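Local atomic coordinates of Iron(III) ABC transporter, periplasmic iron-compound-binding protein (Vibrio cholerae, PDB entry 3TEF), a protein that probably binds iron-loaded catecholate siderophores in the periplasm and delivers them to an ABC transporter for iron uptake. Residues Gly86-Lys91 against Asn175-Ser180; Phe105-Asp110 against Trp114-Gln119; Val257-Ile262 against Val267-Gln272. All blocks are in the same frame, centred on the assembly; numbering follows the deposited sequence.

In the fold
Contact 1 lies at the surface and joins two loops far apart in sequence, one after strand 82-85 and one after strand 168-172. Contact 2 is partly buried and local, fixing the loop 105-110 on the helix 113-128 that follows it. Contact 3 is buried and packs helix 257-262 on the start of helix 267-279. The chemistry changes with place: two arginines in contact 1, one backbone-to-serine hydrogen bond in contact 2, alanine packing in contact 3. Contacts 1 and 3 share Tyr-261, whose carbonyl oxygen receives Arg-88. Pro-87 of contact 1 packs on Phe-105 and Ala-106 of contact 2. Thr-117 and Trp-114 touch Thr-270, linking contacts 2 and 3.

Contact 1. Residues Gly86-Lys91 against Asn175-Ser180; sequences GPRASK and NSRFSS
Arg-88 and Arg-177 meet through their guanidinium groups. Arg-88 NH2 lies 3.4 Å from Arg-177 NH2. Both atoms are donors, so this is no hydrogen bond. The Arg-88 nitrogen comes to the edge of the Arg-177 group, near its plane. The two planes are 55° apart, so the groups do not stack. Arg-88 runs extended from CG to NE. Arg-177 CG, between its backbone N and carbonyl carbon (chi1 60°), rests over one face of the Phe-178 ring. The bend at chi3 (-62°) then turns the guanidinium toward Arg-88.

A shared acceptor probably helps to hold the two groups close. Arg-88 NH2 donates to Tyr-261 O, and Arg-177 NH2 makes a weak hydrogen bond to the same oxygen. Arg-88 also has a cation-pi contact with Tyr-261.

Local bonds shape each loop. Ser-90 OG donates to Pro-87 O at 2.7 Å. Ser-176 OG accepts from Phe-178 N at 2.9 Å, an ST turn.

The contact joins a loop of the parallel sheet, after strand 82-85, to one of the mixed sheet, after strand 168-172. It thus spans the two sheet-bearing parts of the periplasmic binding protein fold. The gathered guanidinium groups make a positive patch, consistent with a place for an anionic catecholate siderophore.

Contact 2. Residues Phe105-Asp110 against Trp114-Gln119; sequences FAAEAD and WESTQQ
The first turns of helix 113-128 are tied here to the loop that leads into them from strand 102-104. Ser-116 OG and Glu-108 N make the link. The amide nitrogen of Glu-108 donates to Ser-116 OG at 2.8 Å, with a nearly straight N-H...O angle of 167°. The serine oxygen sits between its own backbone N and carbonyl carbon (chi1 64°), with its CB directed at the loop. The single proton of Ser-116 OG can serve the carbonyl oxygens of Gly-112 and Tyr-113, shared or one at a time. The hydroxyl thus joins the loop to the backbone at the start of the helix.

Van der Waals contacts flank the bond. Ala-107 CA is 3.4 Å from Ser-116 OG. Carbon meets carbon where Glu-108 CB lies 3.9 Å from Ser-116 CB. Beyond this, Glu-108 bends at chi2 (-60°) and its carboxylate leads away, to a salt bridge with Arg-9. Ala-107 CB lies 4.3 Å from Thr-117 OG1, a looser contact. That hydroxyl is bonded to Tyr-113 O and to Ser-265.

The arrangement is a strand-to-helix connection, as in the alpha/beta lobes of periplasmic binding proteins; here a serine of the helix takes up the amide of the loop.

Contact 3. Residues Val257-Ile262 against Val267-Gln272; sequences VNAWYI and VKATEQ
Ala-259 and Ala-269 point their methyl groups at each other's helix. Their CA atoms, Ala-259 CA and Ala-269 CA, are 4.1 Å apart, the nearest pair between the two segments. The methyls do not meet head-on; they slide past each other, each lying against the backbone of the other helix. Ala-259 CB approaches Ala-269 O at 3.4 Å. In return, Ala-269 CB sits 3.6 Å from Ala-259 O. Ala-259 CB and Ala-269 CB are 4.1 Å apart. Such a close approach of the backbones depends on short side chains at both positions.

Gln-272, one turn after Ala-269, completes the contact with the aliphatic part of its chain. Its CB is 3.6 Å from Ala-259 CB and its CG 3.7 Å from the same methyl, so the chain lies alongside the alanine. CG stands opposite the backbone N (chi1 -175°), and the chain then bends at chi2 (67°). The amide end leads away from helix 257-262. Asp-276 OD2 is bonded to Trp-260 NE1. Asp-256 OD2 takes Ala-259 N, and Asp-31 takes the amides of Lys-268 and Ala-269.

This is the packing of two consecutive helices near the C-terminus, joined by a short loop, with small residues at the closest approach. Across the two segments the attraction is van der Waals packing of methyl and methylene groups, while NE2 of Gln-272 is bonded to Asp-276 OD1 of its own helix.

Contact 1. Residues Gly86-Lys91 against Asn175-Ser180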
ATOM      1  N   GLY A  86      -0.775  -9.545   4.405  1.00 18.54           N
ATOM      2  CA  GLY A  86      -1.265  -8.186   4.241  1.00 19.34           C
ATOM      3  C   GLY A  86      -2.713  -8.074   4.694  1.00 20.90           C
ATOM      4  O   GLY A  86      -3.317  -9.053   5.126  1.00 18.73           O
ATOM      5  N   PRO A  87      -3.287  -6.875   4.588  1.00 19.07           N
ATOM      6  CA  PRO A  87      -4.640  -6.698   5.123  1.00 21.47           C
ATOM      7  C   PRO A  87      -5.701  -7.464   4.325  1.00 21.06           C
ATOM      8  O   PRO A  87      -6.743  -7.802   4.875  1.00 21.34           O
ATOM      9  CB  PRO A  87      -4.868  -5.182   5.022  1.00 21.86           C
ATOM     10  CG  PRO A  87      -3.854  -4.705   4.029  1.00 19.90           C
ATOM     11  CD  PRO A  87      -2.668  -5.597   4.195  1.00 17.25           C
ATOM     12  N   ARG A  88      -5.441  -7.740   3.051  1.00 17.86           N
ATOM     13  CA  ARG A  88      -6.428  -8.420   2.218  1.00 17.02           C
ATOM     14  C   ARG A  88      -6.772  -9.824   2.721  1.00 22.85           C
ATOM     15  O   ARG A  88      -7.906 -10.296   2.560  1.00 24.32           O
ATOM     16  CB  ARG A  88      -5.948  -8.483   0.763  1.00 18.28           C
ATOM     17  CG  ARG A  88      -6.115  -7.161   0.048  1.00 18.42           C
ATOM     18  CD  ARG A  88      -5.524  -7.226  -1.348  1.00 19.04           C
ATOM     19  NE  ARG A  88      -5.754  -5.990  -2.083  1.00 21.37           N
ATOM     20  CZ  ARG A  88      -4.954  -4.927  -2.052  1.00 22.16           C
ATOM     21  NH1 ARG A  88      -3.865  -4.924  -1.300  1.00 20.04           N
ATOM     22  NH2 ARG A  88      -5.260  -3.857  -2.773  1.00 23.56           N
ATOM     23  N   ALA A  89      -5.805 -10.481   3.354  1.00 20.42           N
ATOM     24  CA  ALA A  89      -5.987 -11.865   3.806  1.00 19.90           C
ATOM     25  C   ALA A  89      -6.362 -11.940   5.285  1.00 21.29           C
ATOM     26  O   ALA A  89      -6.417 -13.023   5.859  1.00 21.32           O
ATOM     27  CB  ALA A  89      -4.715 -12.663   3.577  1.00 19.58           C
ATOM     28  N   SER A  90      -6.606 -10.789   5.892  1.00 22.36           N
ATOM     29  CA  SER A  90      -6.699 -10.739   7.349  1.00 23.63           C
ATOM     30  C   SER A  90      -7.900 -11.478   7.922  1.00 24.59           C
ATOM     31  O   SER A  90      -7.873 -11.871   9.083  1.00 25.52           O
ATOM     32  CB  SER A  90      -6.612  -9.290   7.861  1.00 24.68           C
ATOM     33  OG  SER A  90      -7.670  -8.499   7.361  1.00 31.14           O
ATOM     34  N   LYS A  91      -8.948 -11.695   7.130  1.00 24.63           N
ATOM     35  CA  LYS A  91     -10.086 -12.455   7.648  1.00 27.18           C
ATOM     36  C   LYS A  91      -9.680 -13.894   7.933  1.00 25.09           C
ATOM     37  O   LYS A  91     -10.384 -14.618   8.645  1.00 28.08           O
ATOM     38  CB  LYS A  91     -11.288 -12.417   6.698  1.00 32.32           C
ATOM     39  CG  LYS A  91     -11.855 -11.023   6.452  1.00 36.33           C
ATOM     40  CD  LYS A  91     -13.173 -11.078   5.668  1.00 38.46           C
ATOM     41  CE  LYS A  91     -13.083 -11.972   4.426  1.00 43.39           C
ATOM     42  NZ  LYS A  91     -12.120 -11.474   3.373  1.00 40.96           N
ATOM     43  N   ASN A 175      -8.960   9.960   6.209  1.00 28.57           N
ATOM     44  CA  ASN A 175      -9.127   8.818   7.095  1.00 31.65           C
ATOM     45  C   ASN A 175      -9.420   7.541   6.327  1.00 31.45           C
ATOM     46  O   ASN A 175     -10.266   6.734   6.706  1.00 38.15           O
ATOM     47  CB  ASN A 175     -10.201   9.120   8.135  1.00 32.03           C
ATOM     48  CG  ASN A 175      -9.811  10.285   9.035  1.00 41.13           C
ATOM     49  OD1 ASN A 175      -8.697  10.329   9.557  1.00 43.99           O
ATOM     50  ND2 ASN A 175     -10.716  11.245   9.196  1.00 42.57           N
ATOM     51  N   SER A 176      -8.678   7.365   5.241  1.00 25.63           N
ATOM     52  CA  SER A 176      -8.874   6.257   4.332  1.00 28.69           C
ATOM     53  C   SER A 176      -7.546   5.548   4.108  1.00 25.28           C
ATOM     54  O   SER A 176      -6.508   5.933   4.664  1.00 23.13           O
ATOM     55  CB  SER A 176      -9.377   6.777   2.986  1.00 26.38           C
ATOM     56  OG  SER A 176      -8.310   7.387   2.272  1.00 24.53           O
ATOM     57  N   ARG A 177      -7.582   4.521   3.270  1.00 22.45           N
ATOM     58  CA  ARG A 177      -6.370   3.810   2.910  1.00 24.71           C
ATOM     59  C   ARG A 177      -5.365   4.755   2.251  1.00 23.55           C
ATOM     60  O   ARG A 177      -4.184   4.438   2.181  1.00 23.98           O
ATOM     61  CB  ARG A 177      -6.698   2.659   1.964  1.00 25.10           C
ATOM     62  CG  ARG A 177      -7.359   3.101   0.660  1.00 21.94           C
ATOM     63  CD  ARG A 177      -7.958   1.899  -0.065  1.00 24.09           C
ATOM     64  NE  ARG A 177      -6.931   0.927  -0.432  1.00 23.37           N
ATOM     65  CZ  ARG A 177      -7.155  -0.372  -0.607  1.00 26.78           C
ATOM     66  NH1 ARG A 177      -8.378  -0.876  -0.434  1.00 27.60           N
ATOM     67  NH2 ARG A 177      -6.156  -1.175  -0.952  1.00 27.48           N
ATOM     68  N   PHE A 178      -5.835   5.899   1.757  1.00 20.59           N
ATOM     69  CA  PHE A 178      -4.927   6.877   1.136  1.00 22.69           C
ATOM     70  C   PHE A 178      -4.632   8.049   2.072  1.00 23.23           C
ATOM     71  O   PHE A 178      -4.384   9.166   1.626  1.00 24.16           O
ATOM     72  CB  PHE A 178      -5.472   7.372  -0.210  1.00 24.44           C
ATOM     73  CG  PHE A 178      -5.710   6.273  -1.197  1.00 23.81           C
ATOM     74  CD1 PHE A 178      -4.643   5.595  -1.767  1.00 25.30           C
ATOM     75  CD2 PHE A 178      -7.000   5.891  -1.541  1.00 23.18           C
ATOM     76  CE1 PHE A 178      -4.866   4.559  -2.672  1.00 26.39           C
ATOM     77  CE2 PHE A 178      -7.228   4.869  -2.455  1.00 26.67           C
ATOM     78  CZ  PHE A 178      -6.159   4.203  -3.022  1.00 27.55           C
ATOM     79  N   SER A 179      -4.652   7.774   3.373  1.00 24.69           N
ATOM     80  CA  SER A 179      -4.364   8.797   4.381  1.00 26.24           C
ATOM     81  C   SER A 179      -3.036   9.528   4.127  1.00 24.61           C
ATOM     82  O   SER A 179      -2.903  10.709   4.446  1.00 25.40           O
ATOM     83  CB  SER A 179      -4.373   8.186   5.785  1.00 22.99           C
ATOM     84  OG  SER A 179      -3.285   7.301   5.992  1.00 23.23           O
ATOM     85  N   SER A 180      -2.069   8.827   3.537  1.00 21.53           N
ATOM     86  CA  SER A 180      -0.745   9.397   3.263  1.00 23.41           C
ATOM     87  C   SER A 180      -0.817  10.759   2.578  1.00 26.54           C
ATOM     88  O   SER A 180      -0.059  11.679   2.914  1.00 25.49           O
ATOM     89  CB  SER A 180       0.049   8.440   2.382  1.00 24.96           C
ATOM     90  OG  SER A 180      -0.701   8.164   1.217  1.00 24.09           O
TER

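Contact 2. Residues Phe105-Asp110 against Trp114-Gln119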
ATOM      1  N   PHE A 105       0.806  -7.291   8.252  1.00 19.71           N
ATOM      2  CA  PHE A 105       1.682  -6.210   7.806  1.00 16.84           C
ATOM      3  C   PHE A 105       0.800  -5.241   7.040  1.00 19.11           C
ATOM      4  O   PHE A 105       0.325  -5.551   5.939  1.00 18.83           O
ATOM      5  CB  PHE A 105       2.796  -6.800   6.903  1.00 18.32           C
ATOM      6  CG  PHE A 105       3.819  -5.793   6.424  1.00 20.14           C
ATOM      7  CD1 PHE A 105       4.963  -5.528   7.174  1.00 18.66           C
ATOM      8  CD2 PHE A 105       3.658  -5.146   5.198  1.00 19.80           C
ATOM      9  CE1 PHE A 105       5.912  -4.616   6.741  1.00 19.10           C
ATOM     10  CE2 PHE A 105       4.610  -4.217   4.759  1.00 17.40           C
ATOM     11  CZ  PHE A 105       5.736  -3.959   5.536  1.00 20.58           C
ATOM     12  N   ALA A 106       0.528  -4.080   7.633  1.00 19.46           N
ATOM     13  CA  ALA A 106      -0.488  -3.212   7.059  1.00 19.88           C
ATOM     14  C   ALA A 106      -0.406  -1.794   7.589  1.00 19.49           C
ATOM     15  O   ALA A 106       0.080  -1.563   8.701  1.00 24.54           O
ATOM     16  CB  ALA A 106      -1.900  -3.798   7.349  1.00 20.83           C
ATOM     17  N   ALA A 107      -0.913  -0.857   6.795  1.00 20.59           N
ATOM     18  CA  ALA A 107      -1.030   0.545   7.200  1.00 22.83           C
ATOM     19  C   ALA A 107      -2.323   0.759   7.982  1.00 26.30           C
ATOM     20  O   ALA A 107      -3.279   0.014   7.803  1.00 26.21           O
ATOM     21  CB  ALA A 107      -1.043   1.422   5.992  1.00 22.40           C
ATOM     22  N   GLU A 108      -2.352   1.797   8.816  1.00 23.10           N
ATOM     23  CA  GLU A 108      -3.568   2.161   9.563  1.00 27.73           C
ATOM     24  C   GLU A 108      -3.991   3.593   9.241  1.00 28.98           C
ATOM     25  O   GLU A 108      -3.205   4.527   9.387  1.00 29.73           O
ATOM     26  CB  GLU A 108      -3.343   2.013  11.064  1.00 29.23           C
ATOM     27  CG  GLU A 108      -2.952   0.616  11.503  1.00 25.95           C
ATOM     28  CD  GLU A 108      -4.005  -0.404  11.144  1.00 29.81           C
ATOM     29  OE1 GLU A 108      -5.202  -0.047  11.163  1.00 35.01           O
ATOM     30  OE2 GLU A 108      -3.633  -1.547  10.815  1.00 28.11           O
ATOM     31  N   ALA A 109      -5.231   3.761   8.796  1.00 28.34           N
ATOM     32  CA  ALA A 109      -5.727   5.080   8.401  1.00 28.80           C
ATOM     33  C   ALA A 109      -5.798   6.058   9.570  1.00 33.08           C
ATOM     34  O   ALA A 109      -5.477   7.242   9.422  1.00 31.11           O
ATOM     35  CB  ALA A 109      -7.093   4.954   7.715  1.00 31.02           C
ATOM     36  N   ASP A 110      -6.217   5.576  10.738  1.00 29.67           N
ATOM     37  CA  ASP A 110      -6.341   6.475  11.882  1.00 35.34           C
ATOM     38  C   ASP A 110      -5.012   7.109  12.318  1.00 36.14           C
ATOM     39  O   ASP A 110      -4.921   8.334  12.438  1.00 39.27           O
ATOM     40  CB  ASP A 110      -7.124   5.835  13.050  1.00 36.02           C
ATOM     41  CG  ASP A 110      -6.333   4.765  13.802  1.00 41.93           C
ATOM     42  OD1 ASP A 110      -5.479   4.077  13.204  1.00 37.60           O
ATOM     43  OD2 ASP A 110      -6.597   4.593  15.017  1.00 48.64           O
ATOM     44  N   TRP A 114       2.248   6.811   7.111  1.00 22.70           N
ATOM     45  CA  TRP A 114       3.688   6.764   7.385  1.00 23.58           C
ATOM     46  C   TRP A 114       4.032   6.358   8.823  1.00 24.76           C
ATOM     47  O   TRP A 114       4.919   5.526   9.041  1.00 24.45           O
ATOM     48  CB  TRP A 114       4.396   8.061   6.949  1.00 24.05           C
ATOM     49  CG  TRP A 114       5.892   8.086   7.203  1.00 26.58           C
ATOM     50  CD1 TRP A 114       6.600   9.096   7.808  1.00 26.06           C
ATOM     51  CD2 TRP A 114       6.852   7.067   6.880  1.00 25.29           C
ATOM     52  NE1 TRP A 114       7.927   8.765   7.880  1.00 27.19           N
ATOM     53  CE2 TRP A 114       8.115   7.524   7.313  1.00 27.75           C
ATOM     54  CE3 TRP A 114       6.772   5.808   6.261  1.00 23.16           C
ATOM     55  CZ2 TRP A 114       9.290   6.782   7.148  1.00 25.85           C
ATOM     56  CZ3 TRP A 114       7.937   5.062   6.101  1.00 24.44           C
ATOM     57  CH2 TRP A 114       9.182   5.552   6.549  1.00 24.49           C
ATOM     58  N   GLU A 115       3.316   6.903   9.803  1.00 26.48           N
ATOM     59  CA  GLU A 115       3.556   6.493  11.185  1.00 24.79           C
ATOM     60  C   GLU A 115       3.322   4.994  11.346  1.00 23.17           C
ATOM     61  O   GLU A 115       4.119   4.305  11.975  1.00 23.38           O
ATOM     62  CB  GLU A 115       2.689   7.284  12.172  1.00 31.08           C
ATOM     63  CG  GLU A 115       2.893   8.794  12.122  1.00 41.26           C
ATOM     64  CD  GLU A 115       4.186   9.245  12.775  1.00 48.01           C
ATOM     65  OE1 GLU A 115       5.045   8.381  13.062  1.00 49.39           O
ATOM     66  OE2 GLU A 115       4.340  10.469  13.007  1.00 50.32           O
ATOM     67  N   SER A 116       2.248   4.478  10.755  1.00 20.68           N
ATOM     68  CA  SER A 116       1.967   3.054  10.886  1.00 23.97           C
ATOM     69  C   SER A 116       2.923   2.186  10.074  1.00 21.64           C
ATOM     70  O   SER A 116       3.332   1.124  10.532  1.00 18.88           O
ATOM     71  CB  SER A 116       0.494   2.720  10.575  1.00 24.72           C
ATOM     72  OG  SER A 116       0.172   2.994   9.227  1.00 23.29           O
ATOM     73  N   THR A 117       3.309   2.654   8.890  1.00 20.15           N
ATOM     74  CA  THR A 117       4.243   1.915   8.049  1.00 21.75           C
ATOM     75  C   THR A 117       5.619   1.772   8.723  1.00 22.56           C
ATOM     76  O   THR A 117       6.229   0.708   8.687  1.00 20.68           O
ATOM     77  CB  THR A 117       4.357   2.573   6.661  1.00 21.33           C
ATOM     78  OG1 THR A 117       3.107   2.435   5.972  1.00 20.32           O
ATOM     79  CG2 THR A 117       5.481   1.926   5.831  1.00 19.74           C
ATOM     80  N   GLN A 118       6.092   2.840   9.357  1.00 22.28           N
ATOM     81  CA  GLN A 118       7.312   2.765  10.167  1.00 24.42           C
ATOM     82  C   GLN A 118       7.279   1.634  11.172  1.00 22.14           C
ATOM     83  O   GLN A 118       8.262   0.913  11.344  1.00 23.54           O
ATOM     84  CB  GLN A 118       7.515   4.058  10.955  1.00 23.72           C
ATOM     85  CG  GLN A 118       7.961   5.217  10.113  1.00 26.18           C
ATOM     86  CD  GLN A 118       8.039   6.481  10.949  1.00 30.49           C
ATOM     87  OE1 GLN A 118       8.746   6.526  11.959  1.00 33.41           O
ATOM     88  NE2 GLN A 118       7.278   7.495  10.561  1.00 30.10           N
ATOM     89  N   GLN A 119       6.156   1.500  11.878  1.00 19.64           N
ATOM     90  CA  GLN A 119       6.026   0.421  12.836  1.00 23.70           C
ATOM     91  C   GLN A 119       6.048  -0.937  12.152  1.00 22.12           C
ATOM     92  O   GLN A 119       6.583  -1.887  12.711  1.00 22.12           O
ATOM     93  CB  GLN A 119       4.763   0.567  13.695  1.00 24.86           C
ATOM     94  CG  GLN A 119       4.732  -0.392  14.871  1.00 29.13           C
ATOM     95  CD  GLN A 119       5.986  -0.295  15.723  1.00 31.60           C
ATOM     96  OE1 GLN A 119       6.362   0.792  16.169  1.00 36.88           O
ATOM     97  NE2 GLN A 119       6.657  -1.422  15.928  1.00 25.29           N
TER

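Contact 3. Residues Val257-Ile262 against Val267-Gln272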
ATOM      1  N   VAL A 257      -0.154   2.402  -9.394  1.00 20.75           N
ATOM      2  CA  VAL A 257      -1.206   1.612  -8.762  1.00 26.45           C
ATOM      3  C   VAL A 257      -0.658   0.546  -7.817  1.00 22.28           C
ATOM      4  O   VAL A 257      -1.186   0.355  -6.728  1.00 21.85           O
ATOM      5  CB  VAL A 257      -2.133   0.963  -9.797  1.00 26.77           C
ATOM      6  CG1 VAL A 257      -3.221   0.160  -9.083  1.00 28.52           C
ATOM      7  CG2 VAL A 257      -2.743   2.033 -10.671  1.00 28.65           C
ATOM      8  N   ASN A 258       0.406  -0.142  -8.219  1.00 20.81           N
ATOM      9  CA  ASN A 258       1.019  -1.106  -7.320  1.00 20.68           C
ATOM     10  C   ASN A 258       1.435  -0.461  -5.998  1.00 18.55           C
ATOM     11  O   ASN A 258       1.139  -0.970  -4.920  1.00 19.45           O
ATOM     12  CB  ASN A 258       2.244  -1.763  -7.956  1.00 21.95           C
ATOM     13  CG  ASN A 258       2.993  -2.637  -6.971  1.00 20.18           C
ATOM     14  OD1 ASN A 258       2.533  -3.728  -6.631  1.00 22.43           O
ATOM     15  ND2 ASN A 258       4.130  -2.142  -6.471  1.00 20.25           N
ATOM     16  N   ALA A 259       2.132   0.663  -6.090  1.00 21.30           N
ATOM     17  CA  ALA A 259       2.718   1.260  -4.902  1.00 18.67           C
ATOM     18  C   ALA A 259       1.653   1.743  -3.918  1.00 20.00           C
ATOM     19  O   ALA A 259       1.815   1.576  -2.714  1.00 21.44           O
ATOM     20  CB  ALA A 259       3.641   2.405  -5.264  1.00 20.81           C
ATOM     21  N   TRP A 260       0.591   2.363  -4.437  1.00 20.13           N
ATOM     22  CA  TRP A 260      -0.411   3.015  -3.576  1.00 19.35           C
ATOM     23  C   TRP A 260      -1.558   2.113  -3.139  1.00 20.69           C
ATOM     24  O   TRP A 260      -2.148   2.322  -2.076  1.00 21.53           O
ATOM     25  CB  TRP A 260      -1.002   4.246  -4.277  1.00 22.64           C
ATOM     26  CG  TRP A 260      -0.036   5.390  -4.450  1.00 20.95           C
ATOM     27  CD1 TRP A 260       0.924   5.508  -5.418  1.00 22.26           C
ATOM     28  CD2 TRP A 260       0.045   6.587  -3.662  1.00 22.12           C
ATOM     29  NE1 TRP A 260       1.608   6.687  -5.265  1.00 23.29           N
ATOM     30  CE2 TRP A 260       1.085   7.370  -4.194  1.00 21.63           C
ATOM     31  CE3 TRP A 260      -0.649   7.059  -2.538  1.00 24.65           C
ATOM     32  CZ2 TRP A 260       1.445   8.608  -3.657  1.00 23.60           C
ATOM     33  CZ3 TRP A 260      -0.300   8.287  -2.013  1.00 25.94           C
ATOM     34  CH2 TRP A 260       0.739   9.047  -2.569  1.00 22.66           C
ATOM     35  N   TYR A 261      -1.869   1.113  -3.955  1.00 20.18           N
ATOM     36  CA  TYR A 261      -3.091   0.346  -3.765  1.00 21.36           C
ATOM     37  C   TYR A 261      -2.821  -1.130  -3.434  1.00 20.97           C
ATOM     38  O   TYR A 261      -3.473  -1.716  -2.576  1.00 22.43           O
ATOM     39  CB  TYR A 261      -3.966   0.485  -5.016  1.00 22.09           C
ATOM     40  CG  TYR A 261      -5.285  -0.249  -4.927  1.00 24.89           C
ATOM     41  CD1 TYR A 261      -6.297   0.203  -4.090  1.00 25.58           C
ATOM     42  CD2 TYR A 261      -5.513  -1.388  -5.685  1.00 25.58           C
ATOM     43  CE1 TYR A 261      -7.514  -0.476  -4.006  1.00 27.72           C
ATOM     44  CE2 TYR A 261      -6.727  -2.072  -5.613  1.00 28.90           C
ATOM     45  CZ  TYR A 261      -7.714  -1.608  -4.775  1.00 29.99           C
ATOM     46  OH  TYR A 261      -8.910  -2.288  -4.709  1.00 34.54           O
ATOM     47  N   ILE A 262      -1.846  -1.721  -4.117  1.00 19.50           N
ATOM     48  CA  ILE A 262      -1.555  -3.146  -3.968  1.00 18.28           C
ATOM     49  C   ILE A 262      -0.522  -3.452  -2.885  1.00 20.54           C
ATOM     50  O   ILE A 262      -0.783  -4.232  -1.965  1.00 20.19           O
ATOM     51  CB  ILE A 262      -1.065  -3.772  -5.303  1.00 19.91           C
ATOM     52  CG1 ILE A 262      -2.139  -3.640  -6.400  1.00 24.04           C
ATOM     53  CG2 ILE A 262      -0.651  -5.234  -5.093  1.00 22.51           C
ATOM     54  CD1 ILE A 262      -3.396  -4.432  -6.144  1.00 23.86           C
ATOM     55  N   VAL A 267       8.459  -1.367   1.094  1.00 20.26           N
ATOM     56  CA  VAL A 267       9.605  -0.453   1.024  1.00 20.12           C
ATOM     57  C   VAL A 267       9.702   0.232  -0.348  1.00 18.94           C
ATOM     58  O   VAL A 267       9.682   1.469  -0.440  1.00 21.92           O
ATOM     59  CB  VAL A 267      10.912  -1.164   1.423  1.00 19.06           C
ATOM     60  CG1 VAL A 267      12.141  -0.291   1.128  1.00 24.73           C
ATOM     61  CG2 VAL A 267      10.850  -1.586   2.903  1.00 23.36           C
ATOM     62  N   LYS A 268       9.765  -0.563  -1.412  1.00 20.97           N
ATOM     63  CA  LYS A 268       9.822  -0.003  -2.762  1.00 21.53           C
ATOM     64  C   LYS A 268       8.549   0.781  -3.043  1.00 23.12           C
ATOM     65  O   LYS A 268       8.581   1.824  -3.692  1.00 22.67           O
ATOM     66  CB  LYS A 268       9.985  -1.102  -3.815  1.00 24.10           C
ATOM     67  CG  LYS A 268      11.191  -2.000  -3.606  1.00 31.05           C
ATOM     68  CD  LYS A 268      12.465  -1.210  -3.545  1.00 36.40           C
ATOM     69  CE  LYS A 268      13.680  -2.126  -3.551  1.00 46.23           C
ATOM     70  NZ  LYS A 268      14.916  -1.381  -3.935  1.00 42.98           N
ATOM     71  N   ALA A 269       7.425   0.284  -2.524  1.00 20.40           N
ATOM     72  CA  ALA A 269       6.153   0.953  -2.724  1.00 18.45           C
ATOM     73  C   ALA A 269       6.179   2.354  -2.141  1.00 19.84           C
ATOM     74  O   ALA A 269       5.760   3.317  -2.789  1.00 19.39           O
ATOM     75  CB  ALA A 269       5.014   0.123  -2.094  1.00 17.89           C
ATOM     76  N   THR A 270       6.700   2.468  -0.925  1.00 19.51           N
ATOM     77  CA  THR A 270       6.722   3.744  -0.233  1.00 20.67           C
ATOM     78  C   THR A 270       7.685   4.692  -0.928  1.00 18.52           C
ATOM     79  O   THR A 270       7.404   5.875  -1.061  1.00 22.17           O
ATOM     80  CB  THR A 270       7.077   3.573   1.249  1.00 20.31           C
ATOM     81  OG1 THR A 270       6.088   2.746   1.870  1.00 21.40           O
ATOM     82  CG2 THR A 270       7.107   4.929   1.936  1.00 23.26           C
ATOM     83  N   GLU A 271       8.803   4.160  -1.399  1.00 22.44           N
ATOM     84  CA  GLU A 271       9.725   4.975  -2.187  1.00 23.39           C
ATOM     85  C   GLU A 271       9.090   5.494  -3.468  1.00 23.71           C
ATOM     86  O   GLU A 271       9.309   6.650  -3.859  1.00 24.66           O
ATOM     87  CB  GLU A 271      11.013   4.209  -2.449  1.00 25.43           C
ATOM     88  CG  GLU A 271      11.789   4.056  -1.159  1.00 26.85           C
ATOM     89  CD  GLU A 271      13.004   3.184  -1.294  1.00 35.65           C
ATOM     90  OE1 GLU A 271      13.037   2.332  -2.206  1.00 35.54           O
ATOM     91  OE2 GLU A 271      13.931   3.354  -0.481  1.00 39.56           O
ATOM     92  N   GLN A 272       8.266   4.659  -4.099  1.00 21.08           N
ATOM     93  CA  GLN A 272       7.509   5.087  -5.268  1.00 22.16           C
ATOM     94  C   GLN A 272       6.442   6.136  -4.946  1.00 23.40           C
ATOM     95  O   GLN A 272       6.229   7.065  -5.728  1.00 24.10           O
ATOM     96  CB  GLN A 272       6.879   3.889  -5.986  1.00 25.06           C
ATOM     97  CG  GLN A 272       6.180   4.242  -7.291  1.00 23.46           C
ATOM     98  CD  GLN A 272       7.151   4.701  -8.361  1.00 29.56           C
ATOM     99  OE1 GLN A 272       8.100   3.991  -8.687  1.00 31.29           O
ATOM    100  NE2 GLN A 272       6.933   5.903  -8.890  1.00 27.06           N
TER